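PDB 6GKV: coclaurine N-methyltransferase from Coptis japonica, which transfers a methyl group from S-adenosyl-L-methionine to the ring nitrogen of coclaurine and related tetrahydroisoquinolines in alkaloid biosynthesis. Local coordinates for residues L32-L36 with Y336-W342; K91-Y96 with A110-Y115; E248-P252 with Y322-F326; G281-S285 with G330-G335. All coordinates share one frame; numbering follows the deposited sequence.

Interaction 1 (L32-L36 with Y336-W342); sequences LARRL and YNNGEEW
Leu32 and Leu36, one turn apart on helix 21-39, reach between the rings of Tyr336 and Trp342. Each leucine gives one methyl to each ring. Leu32 CD1 lies 3.6 Å from Tyr336 CD1, and its CD2 lies 3.7 Å from Trp342 CH2. Leu36 repeats the pattern, with CD1 3.4 Å from Tyr336 CE2 and CD2 3.4 Å from Trp342 CH2. Both leucines have CG anti to the carbonyl carbon (chi1 -70° and -69°), which sends the two forks out in the same way. Leu32 CB sits over a face of the Tyr336 ring. The leucines and the tyrosine run past each other in opposite directions, which carries the hydroxyl back to the helix, where Tyr336 OH is 3.6 Å from Ala33 CB. Trp342 meets the leucines at a slant, while Arg35 CG comes to the edge of its indole. A serine in place of Tyr336 would probably leave a gap beside one methyl of each leucine. Asn337 ND2 donates to Glu341 OE2 at 3.0 Å, the donor lying on the anti side of the carboxylate. Glu341 OE1 is held by Tyr40 and His230, so the buried carboxylate is bonded through both oxygens, and Trp342 NE1 bonds to Tyr235. The contact is mainly apolar and has no hydrogen bond between its two segments. It sets helix 21-39 against the loop after helix 313-335 and the first residue of strand 342-350, with Phe246 and Phe233 adding to the packing round the leucines.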
# COMPACT_ATOMS: atom_id res chain seq x y z
N LEU A 32 -23.72 5.57 -1.01
CA LEU A 32 -22.33 5.66 -1.42
C LEU A 32 -21.63 6.83 -0.73
O LEU A 32 -20.66 6.63 -0.01
CB LEU A 32 -22.23 5.81 -2.94
CG LEU A 32 -22.62 4.57 -3.73
CD1 LEU A 32 -22.26 4.79 -5.19
CD2 LEU A 32 -21.90 3.36 -3.16
N ALA A 33 -22.15 8.03 -0.95
CA ALA A 33 -21.67 9.23 -0.27
C ALA A 33 -21.42 8.94 1.20
O ALA A 33 -20.37 9.27 1.73
CB ALA A 33 -22.67 10.36 -0.42
N ARG A 34 -22.38 8.30 1.85
CA ARG A 34 -22.26 8.02 3.27
C ARG A 34 -21.19 6.97 3.60
O ARG A 34 -20.66 6.98 4.71
CB ARG A 34 -23.60 7.56 3.83
CG ARG A 34 -24.69 8.63 3.93
CD ARG A 34 -26.00 8.01 4.46
NE ARG A 34 -25.84 7.56 5.84
CZ ARG A 34 -26.10 6.33 6.29
NH1 ARG A 34 -26.54 5.38 5.47
NH2 ARG A 34 -25.91 6.05 7.57
N ARG A 35 -20.91 6.06 2.67
CA ARG A 35 -19.87 5.05 2.90
C ARG A 35 -18.50 5.71 2.78
O ARG A 35 -17.61 5.47 3.60
CB ARG A 35 -19.99 3.88 1.92
CG ARG A 35 -18.95 2.76 2.18
CD ARG A 35 -19.65 1.55 2.74
NE ARG A 35 -19.16 1.18 4.05
CZ ARG A 35 -19.79 0.34 4.86
NH1 ARG A 35 -19.27 0.05 6.05
NH2 ARG A 35 -20.93 -0.22 4.47
N LEU A 36 -18.33 6.57 1.78
CA LEU A 36 -17.12 7.37 1.66
C LEU A 36 -16.85 8.15 2.95
O LEU A 36 -15.71 8.26 3.41
CB LEU A 36 -17.23 8.34 0.49
CG LEU A 36 -17.20 7.68 -0.89
CD1 LEU A 36 -17.01 8.76 -1.95
CD2 LEU A 36 -16.12 6.63 -0.98
N TYR A 336 -18.93 6.00 -9.52
CA TYR A 336 -18.94 7.14 -8.60
C TYR A 336 -17.71 8.02 -8.76
O TYR A 336 -16.58 7.51 -8.99
CB TYR A 336 -19.05 6.66 -7.15
CG TYR A 336 -19.57 7.72 -6.19
CD1 TYR A 336 -20.93 7.98 -6.10
CD2 TYR A 336 -18.71 8.47 -5.40
CE1 TYR A 336 -21.42 8.94 -5.25
CE2 TYR A 336 -19.20 9.45 -4.52
CZ TYR A 336 -20.56 9.67 -4.47
OH TYR A 336 -21.07 10.62 -3.61
N ASN A 337 -17.90 9.34 -8.65
CA ASN A 337 -16.82 10.34 -8.83
C ASN A 337 -15.90 10.05 -9.99
O ASN A 337 -14.69 9.97 -9.81
CB ASN A 337 -15.96 10.46 -7.58
CG ASN A 337 -16.66 11.18 -6.46
OD1 ASN A 337 -17.61 11.94 -6.69
ND2 ASN A 337 -16.19 10.95 -5.24
N ASN A 338 -16.47 9.85 -11.17
CA ASN A 338 -15.73 9.54 -12.38
C ASN A 338 -14.85 8.29 -12.25
O ASN A 338 -13.86 8.16 -12.96
CB ASN A 338 -14.88 10.75 -12.79
CG ASN A 338 -14.41 10.68 -14.24
OD1 ASN A 338 -15.04 10.04 -15.08
ND2 ASN A 338 -13.29 11.33 -14.54
N GLY A 339 -15.22 7.35 -11.38
CA GLY A 339 -14.53 6.06 -11.31
C GLY A 339 -13.23 6.03 -10.50
O GLY A 339 -12.46 5.07 -10.58
N GLU A 340 -13.02 7.08 -9.70
CA GLU A 340 -11.80 7.26 -8.93
C GLU A 340 -12.03 7.03 -7.45
O GLU A 340 -11.32 7.58 -6.62
CB GLU A 340 -11.24 8.68 -9.19
CG GLU A 340 -10.64 8.82 -10.58
CD GLU A 340 -9.37 7.94 -10.73
OE1 GLU A 340 -8.57 7.90 -9.77
OE2 GLU A 340 -9.19 7.28 -11.79
N GLU A 341 -13.04 6.23 -7.13
CA GLU A 341 -13.28 5.81 -5.76
C GLU A 341 -13.22 4.27 -5.65
O GLU A 341 -12.26 3.71 -5.13
CB GLU A 341 -14.64 6.32 -5.27
CG GLU A 341 -14.74 7.84 -5.19
CD GLU A 341 -13.84 8.45 -4.13
OE1 GLU A 341 -13.32 7.70 -3.29
OE2 GLU A 341 -13.68 9.68 -4.10
N TRP A 342 -14.27 3.62 -6.13
CA TRP A 342 -14.32 2.16 -6.18
C TRP A 342 -13.82 1.75 -7.56
O TRP A 342 -14.18 2.38 -8.56
CB TRP A 342 -15.73 1.64 -5.90
CG TRP A 342 -16.15 1.80 -4.46
CD1 TRP A 342 -15.80 0.98 -3.42
CD2 TRP A 342 -16.97 2.84 -3.90
NE1 TRP A 342 -16.36 1.44 -2.25
CE2 TRP A 342 -17.08 2.56 -2.51
CE3 TRP A 342 -17.65 3.93 -4.44
CZ2 TRP A 342 -17.84 3.37 -1.66
CZ3 TRP A 342 -18.41 4.73 -3.57
CH2 TRP A 342 -18.49 4.45 -2.20

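Interaction 2 (K91-Y96 with A110-Y115); sequences KGSCCY and AMLDLY. With SAH (S-adenosyl-L-homocysteine), chain C.
Lys91 NZ donates three hydrogen bonds: to Tyr115 OH, to Ser93 OG and to Cys94 O, each 2.9 Å long. The bond to Cys94 O comes from above the carbonyl plane. The lysine chain runs extended and turns only at its end (chi4 -66°), which brings the ammonium to the edge of the Tyr115 ring. Its CE rests 3.7 Å from Leu112 CD2. Tyr115 OH is also bonded to Glu226, whose charge may help balance the buried lysine. With an alanine in its place, Ser93 OG, Cys94 O and Tyr115 OH would probably lose the donor they share, and the loop one tie to the helix. The loop is part of the cofactor site of this Rossmann-type methyltransferase. Gly92 N donates to OXT of S-adenosyl-L-homocysteine at 3.2 Å. Ser93 OG lies very close to the other carboxylate oxygen, modelled too short for its length to be trusted. Lys91 thus lies in a second shell behind Ser93. Farther along the loop, Tyr96 is crossed at about a right angle by Met111 of helix 104-118. Met111 CG packs 3.5 Å from Tyr96 CB, and Met111 SD makes an oblique Met-aromatic contact, 5.0 Å from the centroid of the Tyr96 ring. Ala110 CB lies against Tyr96 CB. The Tyr96 ring also stacks with His283.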
# COMPACT_ATOMS: atom_id res chain seq x y z
N LYS A 91 -18.52 -13.38 -19.33
CA LYS A 91 -17.61 -12.89 -18.33
C LYS A 91 -18.41 -12.20 -17.25
O LYS A 91 -19.05 -11.17 -17.50
CB LYS A 91 -16.58 -11.95 -18.95
CG LYS A 91 -15.45 -11.53 -18.00
CD LYS A 91 -14.41 -10.69 -18.74
CE LYS A 91 -13.07 -10.77 -18.06
NZ LYS A 91 -13.11 -10.14 -16.72
N GLY A 92 -18.40 -12.76 -16.04
CA GLY A 92 -19.20 -12.24 -14.94
C GLY A 92 -18.35 -11.41 -14.00
O GLY A 92 -18.50 -11.47 -12.78
N SER A 93 -17.45 -10.64 -14.61
CA SER A 93 -16.49 -9.81 -13.90
C SER A 93 -16.07 -8.62 -14.80
O SER A 93 -16.44 -8.56 -15.98
CB SER A 93 -15.26 -10.64 -13.51
OG SER A 93 -14.77 -11.38 -14.63
N CYS A 94 -15.28 -7.70 -14.26
CA CYS A 94 -15.00 -6.43 -14.95
C CYS A 94 -14.49 -6.55 -16.40
O CYS A 94 -13.58 -7.32 -16.68
CB CYS A 94 -14.00 -5.63 -14.13
SG CYS A 94 -13.80 -3.95 -14.70
N CYS A 95 -15.10 -5.81 -17.31
CA CYS A 95 -14.61 -5.76 -18.68
C CYS A 95 -13.87 -4.45 -18.94
O CYS A 95 -13.90 -3.53 -18.12
CB CYS A 95 -15.74 -5.93 -19.67
SG CYS A 95 -16.58 -7.48 -19.41
N TYR A 96 -13.18 -4.37 -20.07
CA TYR A 96 -12.31 -3.24 -20.33
C TYR A 96 -12.76 -2.43 -21.53
O TYR A 96 -12.72 -2.90 -22.67
CB TYR A 96 -10.87 -3.73 -20.52
CG TYR A 96 -9.86 -2.63 -20.38
CD1 TYR A 96 -9.40 -1.94 -21.50
CD2 TYR A 96 -9.37 -2.27 -19.14
CE1 TYR A 96 -8.49 -0.93 -21.38
CE2 TYR A 96 -8.44 -1.25 -19.01
CZ TYR A 96 -8.00 -0.58 -20.13
OH TYR A 96 -7.07 0.43 -20.00
N ALA A 110 -11.00 -7.53 -24.45
CA ALA A 110 -9.90 -6.65 -24.05
C ALA A 110 -9.37 -6.94 -22.65
O ALA A 110 -8.15 -6.92 -22.43
CB ALA A 110 -10.32 -5.20 -24.17
N MET A 111 -10.26 -7.19 -21.68
CA MET A 111 -9.82 -7.58 -20.34
C MET A 111 -9.09 -8.94 -20.36
O MET A 111 -8.08 -9.11 -19.69
CB MET A 111 -10.98 -7.69 -19.35
CG MET A 111 -11.28 -6.52 -18.46
SD MET A 111 -10.03 -5.66 -17.50
CE MET A 111 -9.12 -6.95 -16.89
N LEU A 112 -9.64 -9.89 -21.12
CA LEU A 112 -9.09 -11.24 -21.16
C LEU A 112 -7.67 -11.20 -21.73
O LEU A 112 -6.76 -11.83 -21.18
CB LEU A 112 -10.00 -12.15 -21.99
CG LEU A 112 -11.30 -12.52 -21.25
CD1 LEU A 112 -12.26 -13.37 -22.08
CD2 LEU A 112 -10.98 -13.21 -19.91
N ASP A 113 -7.50 -10.45 -22.81
CA ASP A 113 -6.18 -10.18 -23.37
C ASP A 113 -5.24 -9.56 -22.35
O ASP A 113 -4.10 -9.99 -22.19
CB ASP A 113 -6.30 -9.27 -24.59
CG ASP A 113 -6.65 -10.04 -25.85
OD1 ASP A 113 -6.64 -11.28 -25.81
OD2 ASP A 113 -6.93 -9.39 -26.89
N LEU A 114 -5.74 -8.55 -21.64
CA LEU A 114 -4.94 -7.86 -20.64
C LEU A 114 -4.47 -8.79 -19.51
O LEU A 114 -3.38 -8.63 -18.97
CB LEU A 114 -5.73 -6.66 -20.08
CG LEU A 114 -5.01 -5.76 -19.08
CD1 LEU A 114 -3.63 -5.30 -19.60
CD2 LEU A 114 -5.89 -4.57 -18.69
N TYR A 115 -5.30 -9.77 -19.15
CA TYR A 115 -4.92 -10.77 -18.15
C TYR A 115 -3.73 -11.59 -18.62
O TYR A 115 -2.81 -11.87 -17.86
CB TYR A 115 -6.08 -11.72 -17.85
CG TYR A 115 -7.28 -11.12 -17.17
CD1 TYR A 115 -7.15 -10.04 -16.32
CD2 TYR A 115 -8.55 -11.67 -17.36
CE1 TYR A 115 -8.26 -9.53 -15.65
CE2 TYR A 115 -9.67 -11.15 -16.73
CZ TYR A 115 -9.52 -10.06 -15.89
OH TYR A 115 -10.63 -9.54 -15.27
N SAH C . -13.89 -15.64 -12.34
CA SAH C . -15.16 -15.65 -13.06
CB SAH C . -16.32 -15.39 -12.11
CG SAH C . -16.03 -14.46 -10.94
SD SAH C . -17.42 -14.43 -9.77
C SAH C . -15.18 -14.61 -14.17
O SAH C . -14.32 -13.73 -14.16
OXT SAH C . -16.03 -14.64 -15.08
C5' SAH C . -16.58 -15.47 -8.55
C4' SAH C . -16.34 -16.91 -9.00
O4' SAH C . -15.71 -17.65 -7.96
C3' SAH C . -17.63 -17.65 -9.34
O3' SAH C . -17.38 -18.50 -10.43
C2' SAH C . -17.92 -18.52 -8.14
O2' SAH C . -18.56 -19.69 -8.58
C1' SAH C . -16.52 -18.77 -7.60
N9 SAH C . -16.49 -19.01 -6.14
C8 SAH C . -17.02 -18.23 -5.13
N7 SAH C . -16.76 -18.83 -3.94
C5 SAH C . -16.06 -19.98 -4.17
C6 SAH C . -15.55 -20.98 -3.33
N6 SAH C . -15.70 -20.91 -2.01
N1 SAH C . -14.88 -22.05 -3.89
C2 SAH C . -14.73 -22.14 -5.26
N3 SAH C . -15.23 -21.15 -6.09
C4 SAH C . -15.89 -20.10 -5.55

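Interaction 3 (E248-P252 with Y322-F326); sequences EYVFP and YWRGF. With F2W (6,7-dimethoxy-2-methyl-1,2,3,4-tetrahydroisoquinolin-2-ium), chain D.
Val250 is the bump that fills the hollow between Tyr322 and Phe326, one turn apart on helix 313-335. Its two methyls split the work. CG1 lies 3.5 Å from Phe326 CD1, while CG2 presses towards the backbone, 3.2 Å from Gly325 O. CG1 stands anti to the backbone N (chi1 163°), a setting that also lays it over the rim of one face of the next ring, Phe251. Gly325 makes the second hollow. Tyr249 sets its hydroxyl against the bare backbone there, with OH 3.2 Å from Gly325 CA; a side-chain carbon at Gly325 would run into that oxygen. Tyr322 reaches back across the loop, and its OH donates to Val250 O at 2.7 Å. The donor is tilted 34° from the carbonyl plane. The two phenylalanines, Phe251 and Phe326, line the substrate pocket, which here holds N-methylheliamine, with Val250 packed behind them. Their rings meet obliquely, centroids 5.9 Å apart, and both touch the ligand. Phe251 points its CZ at the aromatic ring of the ligand, 3.5 Å from CAB, and that carbon lies at the edge of the Phe251 ring. Phe326 instead offers a face to the methoxy carbon CAM, while its opposite face lies on Trp323 CZ3. Asn288 and Trp291 of helix 281-297 also pack on Phe326.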
# COMPACT_ATOMS: atom_id res chain seq x y z
N GLU A 248 -26.69 -4.55 1.79
CA GLU A 248 -27.22 -5.91 1.62
C GLU A 248 -28.25 -6.08 0.51
O GLU A 248 -28.79 -7.16 0.33
CB GLU A 248 -27.82 -6.40 2.94
CG GLU A 248 -26.78 -6.91 3.90
CD GLU A 248 -27.31 -7.05 5.30
OE1 GLU A 248 -28.51 -6.80 5.51
OE2 GLU A 248 -26.52 -7.40 6.20
N TYR A 249 -28.52 -5.00 -0.22
CA TYR A 249 -29.43 -5.02 -1.37
C TYR A 249 -29.11 -6.15 -2.36
O TYR A 249 -30.02 -6.83 -2.80
CB TYR A 249 -29.34 -3.66 -2.07
CG TYR A 249 -30.17 -3.34 -3.31
CD1 TYR A 249 -31.52 -3.73 -3.46
CD2 TYR A 249 -29.62 -2.53 -4.30
CE1 TYR A 249 -32.25 -3.35 -4.61
CE2 TYR A 249 -30.33 -2.15 -5.42
CZ TYR A 249 -31.64 -2.54 -5.59
OH TYR A 249 -32.28 -2.12 -6.74
N VAL A 250 -27.84 -6.34 -2.70
CA VAL A 250 -27.46 -7.25 -3.79
C VAL A 250 -26.83 -8.57 -3.32
O VAL A 250 -27.25 -9.66 -3.74
CB VAL A 250 -26.49 -6.55 -4.75
CG1 VAL A 250 -25.78 -7.56 -5.62
CG2 VAL A 250 -27.23 -5.56 -5.61
N PHE A 251 -25.82 -8.47 -2.46
CA PHE A 251 -25.10 -9.63 -1.95
C PHE A 251 -25.59 -10.01 -0.56
O PHE A 251 -25.77 -9.14 0.29
CB PHE A 251 -23.59 -9.35 -1.90
CG PHE A 251 -22.99 -9.00 -3.23
CD1 PHE A 251 -22.94 -7.67 -3.66
CD2 PHE A 251 -22.49 -9.99 -4.06
CE1 PHE A 251 -22.41 -7.35 -4.88
CE2 PHE A 251 -21.95 -9.67 -5.29
CZ PHE A 251 -21.91 -8.35 -5.70
N PRO A 252 -25.81 -11.32 -0.32
CA PRO A 252 -26.21 -11.79 1.01
C PRO A 252 -25.22 -11.37 2.12
O PRO A 252 -24.02 -11.18 1.87
CB PRO A 252 -26.25 -13.32 0.85
CG PRO A 252 -25.56 -13.63 -0.48
CD PRO A 252 -25.75 -12.41 -1.32
N TYR A 322 -34.11 -8.04 -9.13
CA TYR A 322 -32.91 -8.37 -8.39
C TYR A 322 -31.72 -8.08 -9.28
O TYR A 322 -30.75 -7.43 -8.87
CB TYR A 322 -32.86 -9.84 -7.95
CG TYR A 322 -31.46 -10.17 -7.47
CD1 TYR A 322 -31.08 -9.86 -6.17
CD2 TYR A 322 -30.50 -10.71 -8.33
CE1 TYR A 322 -29.80 -10.09 -5.72
CE2 TYR A 322 -29.19 -10.95 -7.88
CZ TYR A 322 -28.86 -10.64 -6.57
OH TYR A 322 -27.60 -10.88 -6.09
N TRP A 323 -31.79 -8.59 -10.50
CA TRP A 323 -30.67 -8.47 -11.41
C TRP A 323 -30.49 -7.00 -11.85
O TRP A 323 -29.36 -6.54 -12.04
CB TRP A 323 -30.86 -9.43 -12.58
CG TRP A 323 -30.41 -10.83 -12.16
CD1 TRP A 323 -31.21 -11.92 -11.97
CD2 TRP A 323 -29.09 -11.24 -11.81
NE1 TRP A 323 -30.46 -13.00 -11.55
CE2 TRP A 323 -29.14 -12.60 -11.45
CE3 TRP A 323 -27.84 -10.60 -11.79
CZ2 TRP A 323 -28.01 -13.34 -11.07
CZ3 TRP A 323 -26.71 -11.32 -11.42
CH2 TRP A 323 -26.80 -12.67 -11.06
N ARG A 324 -31.59 -6.26 -11.96
CA ARG A 324 -31.51 -4.82 -12.22
C ARG A 324 -30.74 -4.12 -11.13
O ARG A 324 -29.79 -3.41 -11.41
CB ARG A 324 -32.90 -4.22 -12.34
CG ARG A 324 -33.58 -4.51 -13.66
CD ARG A 324 -35.07 -4.19 -13.59
NE ARG A 324 -35.68 -4.32 -14.90
CZ ARG A 324 -36.99 -4.36 -15.12
NH1 ARG A 324 -37.83 -4.29 -14.10
NH2 ARG A 324 -37.45 -4.47 -16.36
N GLY A 325 -31.11 -4.33 -9.87
CA GLY A 325 -30.37 -3.78 -8.74
C GLY A 325 -28.93 -4.26 -8.64
O GLY A 325 -28.08 -3.60 -8.05
N PHE A 326 -28.64 -5.43 -9.19
CA PHE A 326 -27.27 -5.92 -9.26
C PHE A 326 -26.44 -4.95 -10.08
O PHE A 326 -25.44 -4.41 -9.63
CB PHE A 326 -27.25 -7.30 -9.92
CG PHE A 326 -25.91 -7.96 -9.95
CD1 PHE A 326 -25.51 -8.78 -8.90
CD2 PHE A 326 -25.06 -7.79 -11.03
CE1 PHE A 326 -24.28 -9.42 -8.92
CE2 PHE A 326 -23.83 -8.41 -11.05
CZ PHE A 326 -23.44 -9.22 -10.00
CAM F2W D . -22.26 -5.31 -9.18
OAK F2W D . -21.43 -5.04 -8.02
CAB F2W D . -20.49 -6.03 -7.87
CAA F2W D . -20.35 -7.10 -8.75
CAF F2W D . -19.37 -8.05 -8.49
CAJ F2W D . -19.14 -9.13 -9.33
CAI F2W D . -18.43 -10.39 -8.72
NAH F2W D . -17.15 -9.87 -8.20
CAO F2W D . -16.66 -11.01 -7.41
CAG F2W D . -17.66 -8.93 -7.20
CAE F2W D . -18.51 -7.90 -7.44
CAD F2W D . -18.67 -6.84 -6.54
CAC F2W D . -19.63 -5.89 -6.79
OAL F2W D . -19.88 -4.81 -5.98
CAN F2W D . -19.03 -4.59 -4.83

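Interaction 4 (G281-S285 with G330-G335); sequences GKHFS and GMEMFG. With F2W (6,7-dimethoxy-2-methyl-1,2,3,4-tetrahydroisoquinolin-2-ium), chain D.
Helices 281-297 and 313-335 pass each other antiparallel beside the substrate pocket, with Phe284 and Phe334 turned towards the bound N-methylheliamine. The axes of the two short segments come within 7.4 Å at an angle of 174°. Phe284 directs its edge at the face of Phe334 in an edge-to-face pair, planes at 61°. Its CD2 stands over the centre of that ring, 3.8 Å from Phe334 CE1. CG of Phe284 is anti to the backbone N (chi1 -156°), which carries the ring across to the other helix and leaves CE2 3.7 Å from ligand CAA. Phe334 meets the ligand with its edge instead, CE1 lying 3.7 Å from methoxy oxygen OAL. The two rings, with Gly330 and Met333, line the methoxy-bearing aromatic end of the ligand in the substrate pocket. Met333 SD touches the methyl carbon CAN of the same methoxy group. Gly330 CA is 3.5 Å from CAM, the carbon of the other methoxy, where a side-chain carbon would clash. Glycines also let the helices close in. Gly281 CA makes a C-H...O contact with Phe334 O at 3.3 Å, and a side chain at Gly281 would strike that oxygen. Away from the ligand, Ser285 OG donates to Met331 O at 2.6 Å, in the carbonyl plane and on a lone pair. Met331 O also accepts from Gly335 N, so two donors grip it.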
# COMPACT_ATOMS: atom_id res chain seq x y z
N GLY A 281 -12.69 2.70 -12.12
CA GLY A 281 -14.03 2.17 -11.89
C GLY A 281 -15.03 2.37 -13.03
O GLY A 281 -16.15 1.82 -13.01
N LYS A 282 -14.64 3.15 -14.04
CA LYS A 282 -15.49 3.40 -15.20
C LYS A 282 -15.68 2.14 -16.04
O LYS A 282 -16.66 2.00 -16.75
CB LYS A 282 -14.90 4.53 -16.06
CG LYS A 282 -15.25 5.92 -15.59
CD LYS A 282 -15.27 6.91 -16.76
CE LYS A 282 -13.91 6.97 -17.45
NZ LYS A 282 -13.40 8.36 -17.69
N HIS A 283 -14.70 1.25 -15.99
CA HIS A 283 -14.79 -0.01 -16.72
C HIS A 283 -15.83 -0.94 -16.12
O HIS A 283 -16.66 -1.52 -16.84
CB HIS A 283 -13.43 -0.70 -16.74
CG HIS A 283 -12.36 0.12 -17.37
ND1 HIS A 283 -12.17 0.18 -18.74
CD2 HIS A 283 -11.40 0.91 -16.83
CE1 HIS A 283 -11.15 0.96 -19.01
NE2 HIS A 283 -10.65 1.41 -17.87
N PHE A 284 -15.82 -1.11 -14.80
CA PHE A 284 -16.83 -1.99 -14.24
C PHE A 284 -18.18 -1.27 -14.23
O PHE A 284 -19.24 -1.91 -14.31
CB PHE A 284 -16.46 -2.49 -12.85
CG PHE A 284 -17.15 -3.79 -12.50
CD1 PHE A 284 -17.71 -4.54 -13.51
CD2 PHE A 284 -17.16 -4.30 -11.22
CE1 PHE A 284 -18.34 -5.72 -13.25
CE2 PHE A 284 -17.78 -5.53 -10.97
CZ PHE A 284 -18.39 -6.22 -11.99
N SER A 285 -18.15 0.05 -14.17
CA SER A 285 -19.40 0.78 -14.24
C SER A 285 -20.04 0.52 -15.59
O SER A 285 -21.22 0.21 -15.67
CB SER A 285 -19.18 2.27 -14.02
OG SER A 285 -20.44 2.93 -13.91
N GLY A 330 -23.76 -1.93 -9.34
CA GLY A 330 -22.49 -1.90 -10.04
C GLY A 330 -22.23 -0.60 -10.77
O GLY A 330 -21.14 -0.03 -10.66
N MET A 331 -23.22 -0.12 -11.52
CA MET A 331 -23.07 1.13 -12.26
C MET A 331 -22.70 2.32 -11.37
O MET A 331 -21.74 3.03 -11.63
CB MET A 331 -24.35 1.47 -13.01
CG MET A 331 -24.37 1.01 -14.43
SD MET A 331 -25.92 1.45 -15.22
CE MET A 331 -25.80 3.22 -15.22
N GLU A 332 -23.48 2.55 -10.33
CA GLU A 332 -23.31 3.74 -9.54
C GLU A 332 -22.12 3.65 -8.61
O GLU A 332 -21.48 4.66 -8.32
CB GLU A 332 -24.57 4.03 -8.73
CG GLU A 332 -25.79 4.41 -9.54
CD GLU A 332 -25.53 5.55 -10.49
OE1 GLU A 332 -25.14 6.64 -10.01
OE2 GLU A 332 -25.72 5.35 -11.71
N MET A 333 -21.83 2.46 -8.11
CA MET A 333 -20.78 2.31 -7.13
C MET A 333 -19.42 2.53 -7.79
O MET A 333 -18.61 3.34 -7.35
CB MET A 333 -20.86 0.94 -6.47
CG MET A 333 -19.59 0.56 -5.80
SD MET A 333 -19.53 -1.03 -5.03
CE MET A 333 -20.14 -0.52 -3.51
N PHE A 334 -19.18 1.81 -8.88
CA PHE A 334 -17.92 1.89 -9.57
C PHE A 334 -17.77 3.14 -10.43
O PHE A 334 -16.67 3.61 -10.63
CB PHE A 334 -17.72 0.63 -10.38
CG PHE A 334 -17.43 -0.54 -9.52
CD1 PHE A 334 -18.47 -1.30 -8.99
CD2 PHE A 334 -16.12 -0.82 -9.15
CE1 PHE A 334 -18.21 -2.36 -8.14
CE2 PHE A 334 -15.85 -1.88 -8.29
CZ PHE A 334 -16.88 -2.64 -7.79
N GLY A 335 -18.87 3.69 -10.92
CA GLY A 335 -18.80 4.92 -11.71
C GLY A 335 -18.77 6.16 -10.84
O GLY A 335 -18.60 7.26 -11.37
CAM F2W D . -22.26 -5.31 -9.18
OAK F2W D . -21.43 -5.04 -8.02
CAB F2W D . -20.49 -6.03 -7.87
CAA F2W D . -20.35 -7.10 -8.75
CAF F2W D . -19.37 -8.05 -8.49
CAJ F2W D . -19.14 -9.13 -9.33
CAI F2W D . -18.43 -10.39 -8.72
NAH F2W D . -17.15 -9.87 -8.20
CAO F2W D . -16.66 -11.01 -7.41
CAG F2W D . -17.66 -8.93 -7.20
CAE F2W D . -18.51 -7.90 -7.44
CAD F2W D . -18.67 -6.84 -6.54
CAC F2W D . -19.63 -5.89 -6.79
OAL F2W D . -19.88 -4.81 -5.98
CAN F2W D . -19.03 -4.59 -4.83

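Overall arrangement
From the N terminus, helix 21-39 supplies the first half of interaction 1, which closes only at 336-342 and so encloses the other three. Interaction 2 comes next and closes a short loop, tying the 91-96 cofactor loop to helix 104-118. It ends before interactions 3 and 4 open. Those two cross: 248-252 and 281-285 pair in turn with 322-326 and 330-335, both on helix 313-335, and both contacts touch the bound ligand. Interaction 4 touches interaction 1 through Gly339 and Gly281, and interaction 2 through His283. Together they join helix 21-39, the substrate pocket and the cofactor site.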